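Local atomic coordinates of host Factor for Q beta (Staphylococcus aureus, PDB entry 1KQ1), a protein that binds RNA as a ring-shaped hexamer of Sm-like subunits and acts as a pleiotropic regulator of translation. Residues C[9-15]-C[36-40]. Numbering follows the deposited sequence.
Sequences DKALENF and IEEYD
Tyr39 reaches from the strand to the helix and meets Asp9, Leu12 and Glu13 at once, a worked example of how one amphipathic side chain can join a helix to a sheet. Its polar end is held by a hydrogen bond: Tyr39 OH donates to Glu13 OE2 at 3.0 Å, and OE2 accepts with its anti lone pair, the one facing away from the other carboxylate oxygen. Glu13 bends at chi2 (61°), which turns its carboxylate back to the hydroxyl, with its plane 63° from that of the ring. Asp9 comes in obliquely, OD2 lying 3.5 Å from Tyr39 CE1, while its OD1 is hydrogen-bonded to Asn6.

The apolar part begins over one face of the same ring, where Leu12 CB makes a CH-pi contact 3.8 Å from the Tyr39 centroid. Farther along, Ile36 CD1 touches both Leu12 CD2 (4.1 Å) and Phe15 CD2 (3.9 Å), which lie on the same side of it. A water then bridges the backbones, accepting from Ile36 N and donating weakly to Phe15 O.

Segments 9-15 and 36-39 run at 136° to each other, their axes 8.7 Å apart. In this Sm fold, the N-terminal helix 7-17 thus packs on the strongly bent sheet: Leu12 and Phe15 also touch Tyr63 of strand 60-65, Ile36 and Tyr39 rest on Val44 of strand 43-48, and Ala11 meets Leu54 of a neighbouring subunit.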
ATOM      1  N   ASP C   9      -9.916  14.485  12.748  1.00 12.89           N
ATOM      2  CA  ASP C   9      -9.761  14.533  14.171  1.00 11.21           C
ATOM      3  C   ASP C   9     -11.040  14.916  14.880  1.00 11.33           C
ATOM      4  O   ASP C   9     -11.235  14.542  16.011  1.00 12.26           O
ATOM      5  CB  ASP C   9      -8.626  15.472  14.545  1.00 16.60           C
ATOM      6  CG  ASP C   9      -7.289  14.858  14.255  1.00 23.16           C
ATOM      7  OD1 ASP C   9      -6.386  15.558  13.819  1.00 19.41           O
ATOM      8  OD2 ASP C   9      -7.141  13.633  14.457  1.00 45.96           O
ATOM      9  N   LYS C  10     -11.878  15.709  14.240  1.00 14.13           N
ATOM     10  CA  LYS C  10     -13.154  16.019  14.854  1.00 14.09           C
ATOM     11  C   LYS C  10     -13.921  14.705  15.068  1.00 13.66           C
ATOM     12  O   LYS C  10     -14.480  14.481  16.135  1.00 16.45           O
ATOM     13  CB  LYS C  10     -13.961  16.963  13.965  1.00 18.36           C
ATOM     14  CG  LYS C  10     -15.356  17.268  14.544  1.00 28.91           C
ATOM     15  CD  LYS C  10     -16.113  18.346  13.766  1.00 38.64           C
ATOM     16  CE  LYS C  10     -17.462  18.674  14.429  1.00 45.33           C
ATOM     17  NZ  LYS C  10     -18.460  17.575  14.287  1.00 53.02           N
ATOM     18  N   ALA C  11     -13.896  13.822  14.063  1.00 12.31           N
ATOM     19  CA  ALA C  11     -14.629  12.565  14.190  1.00 13.68           C
ATOM     20  C   ALA C  11     -13.990  11.655  15.215  1.00 13.27           C
ATOM     21  O   ALA C  11     -14.675  11.110  16.085  1.00 13.56           O
ATOM     22  CB  ALA C  11     -14.712  11.854  12.841  1.00 13.39           C
ATOM     23  N   LEU C  12     -12.670  11.482  15.163  1.00 12.15           N
ATOM     24  CA  LEU C  12     -12.017  10.584  16.095  1.00 11.84           C
ATOM     25  C   LEU C  12     -12.101  11.014  17.519  1.00 11.01           C
ATOM     26  O   LEU C  12     -12.232  10.196  18.428  1.00 10.98           O
ATOM     27  CB  LEU C  12     -10.528  10.347  15.728  1.00 14.58           C
ATOM     28  CG  LEU C  12     -10.350   9.775  14.317  1.00 19.26           C
ATOM     29  CD1 LEU C  12      -8.878   9.638  13.981  1.00 16.70           C
ATOM     30  CD2 LEU C  12     -11.055   8.423  14.199  1.00 24.51           C
ATOM     31  N   GLU C  13     -12.035  12.328  17.732  1.00 10.70           N
ATOM     32  CA  GLU C  13     -12.130  12.877  19.094  1.00 13.31           C
ATOM     33  C   GLU C  13     -13.543  12.669  19.697  1.00 11.62           C
ATOM     34  O   GLU C  13     -13.682  12.390  20.892  1.00 12.74           O
ATOM     35  CB  GLU C  13     -11.741  14.370  19.041  1.00 12.37           C
ATOM     36  CG  GLU C  13     -11.627  15.002  20.409  1.00 20.19           C
ATOM     37  CD  GLU C  13     -10.574  14.382  21.310  1.00 32.27           C
ATOM     38  OE1 GLU C  13     -10.689  14.577  22.540  1.00 33.53           O
ATOM     39  OE2 GLU C  13      -9.625  13.727  20.821  1.00 28.64           O
ATOM     40  N   ASN C  14     -14.550  12.785  18.854  1.00 14.09           N
ATOM     41  CA  ASN C  14     -15.925  12.528  19.295  1.00 16.58           C
ATOM     42  C   ASN C  14     -16.097  11.033  19.569  1.00 18.21           C
ATOM     43  O   ASN C  14     -16.713  10.663  20.564  1.00 17.05           O
ATOM     44  CB  ASN C  14     -16.906  12.949  18.235  1.00 14.77           C
ATOM     45  CG  ASN C  14     -17.245  14.431  18.312  1.00 25.24           C
ATOM     46  OD1 ASN C  14     -17.455  14.970  19.402  1.00 30.22           O
ATOM     47  ND2 ASN C  14     -17.321  15.085  17.160  1.00 32.08           N
ATOM     48  N   PHE C  15     -15.557  10.169  18.695  1.00 14.82           N
ATOM     49  CA  PHE C  15     -15.672   8.735  18.939  1.00 12.43           C
ATOM     50  C   PHE C  15     -15.051   8.390  20.270  1.00 12.09           C
ATOM     51  O   PHE C  15     -15.595   7.583  21.018  1.00 17.14           O
ATOM     52  CB  PHE C  15     -14.923   7.887  17.858  1.00  9.97           C
ATOM     53  CG  PHE C  15     -15.494   7.963  16.477  1.00 17.45           C
ATOM     54  CD1 PHE C  15     -16.821   8.318  16.251  1.00 21.11           C
ATOM     55  CD2 PHE C  15     -14.683   7.664  15.379  1.00 14.68           C
ATOM     56  CE1 PHE C  15     -17.329   8.381  14.951  1.00 25.51           C
ATOM     57  CE2 PHE C  15     -15.174   7.726  14.087  1.00 19.52           C
ATOM     58  CZ  PHE C  15     -16.493   8.080  13.858  1.00 21.68           C
ATOM     59  N   ILE C  36     -12.633   3.359  20.478  1.00 12.55           N
ATOM     60  CA  ILE C  36     -11.356   4.008  20.338  1.00 15.11           C
ATOM     61  C   ILE C  36     -11.002   4.615  21.704  1.00 15.44           C
ATOM     62  O   ILE C  36     -11.692   5.532  22.224  1.00 17.21           O
ATOM     63  CB  ILE C  36     -11.413   5.063  19.239  1.00 14.94           C
ATOM     64  CG1 ILE C  36     -11.665   4.369  17.898  1.00 17.20           C
ATOM     65  CG2 ILE C  36     -10.123   5.885  19.240  1.00 14.22           C
ATOM     66  CD1 ILE C  36     -11.924   5.318  16.709  1.00 22.59           C
ATOM     67  N   GLU C  37      -9.942   4.109  22.301  1.00 12.86           N
ATOM     68  CA  GLU C  37      -9.474   4.592  23.593  1.00 19.79           C
ATOM     69  C   GLU C  37      -8.509   5.735  23.445  1.00 20.54           C
ATOM     70  O   GLU C  37      -8.520   6.681  24.252  1.00 21.84           O
ATOM     71  CB  GLU C  37      -8.795   3.473  24.373  1.00 23.90           C
ATOM     72  CG  GLU C  37      -9.733   2.338  24.706  1.00 20.29           C
ATOM     73  CD  GLU C  37     -10.941   2.804  25.497  1.00 32.07           C
ATOM     74  OE1 GLU C  37     -10.814   3.812  26.227  1.00 39.58           O
ATOM     75  OE2 GLU C  37     -12.008   2.162  25.390  1.00 37.77           O
ATOM     76  N   GLU C  38      -7.645   5.657  22.442  1.00 18.05           N
ATOM     77  CA  GLU C  38      -6.683   6.706  22.189  1.00 17.84           C
ATOM     78  C   GLU C  38      -6.257   6.574  20.748  1.00 18.68           C
ATOM     79  O   GLU C  38      -6.473   5.532  20.136  1.00 16.50           O
ATOM     80  CB  GLU C  38      -5.441   6.508  23.058  1.00 31.54           C
ATOM     81  CG  GLU C  38      -5.701   6.270  24.516  1.00 48.12           C
ATOM     82  CD  GLU C  38      -4.431   5.955  25.262  1.00 54.74           C
ATOM     83  OE1 GLU C  38      -3.472   6.758  25.169  1.00 55.33           O
ATOM     84  OE2 GLU C  38      -4.394   4.907  25.942  1.00 62.41           O
ATOM     85  N   TYR C  39      -5.643   7.626  20.219  1.00 15.48           N
ATOM     86  CA  TYR C  39      -5.148   7.588  18.845  1.00 17.79           C
ATOM     87  C   TYR C  39      -4.132   8.699  18.665  1.00 18.55           C
ATOM     88  O   TYR C  39      -4.077   9.648  19.463  1.00 17.40           O
ATOM     89  CB  TYR C  39      -6.322   7.778  17.868  1.00 18.21           C
ATOM     90  CG  TYR C  39      -6.934   9.172  17.890  1.00 18.37           C
ATOM     91  CD1 TYR C  39      -6.376  10.207  17.150  1.00 18.17           C
ATOM     92  CD2 TYR C  39      -8.017   9.476  18.728  1.00 15.98           C
ATOM     93  CE1 TYR C  39      -6.851  11.505  17.232  1.00 23.11           C
ATOM     94  CE2 TYR C  39      -8.496  10.805  18.813  1.00 16.90           C
ATOM     95  CZ  TYR C  39      -7.910  11.798  18.064  1.00 23.95           C
ATOM     96  OH  TYR C  39      -8.393  13.116  18.115  1.00 31.35           O
ATOM     97  N   ASP C  40      -3.290   8.576  17.642  1.00 15.68           N
ATOM     98  CA  ASP C  40      -2.370   9.657  17.328  1.00 15.34           C
ATOM     99  C   ASP C  40      -2.130   9.635  15.823  1.00 20.11           C
ATOM    100  O   ASP C  40      -2.902   9.001  15.091  1.00 16.80           O
ATOM    101  CB  ASP C  40      -1.065   9.560  18.134  1.00 19.15           C
ATOM    102  CG  ASP C  40      -0.219   8.317  17.812  1.00 19.77           C
ATOM    103  OD1 ASP C  40      -0.410   7.660  16.748  1.00 18.85           O
ATOM    104  OD2 ASP C  40       0.676   8.001  18.636  1.00 22.25           O
TER
HETATM  105  O   HOH W   1     -14.850   5.059  20.026  1.00 16.50           O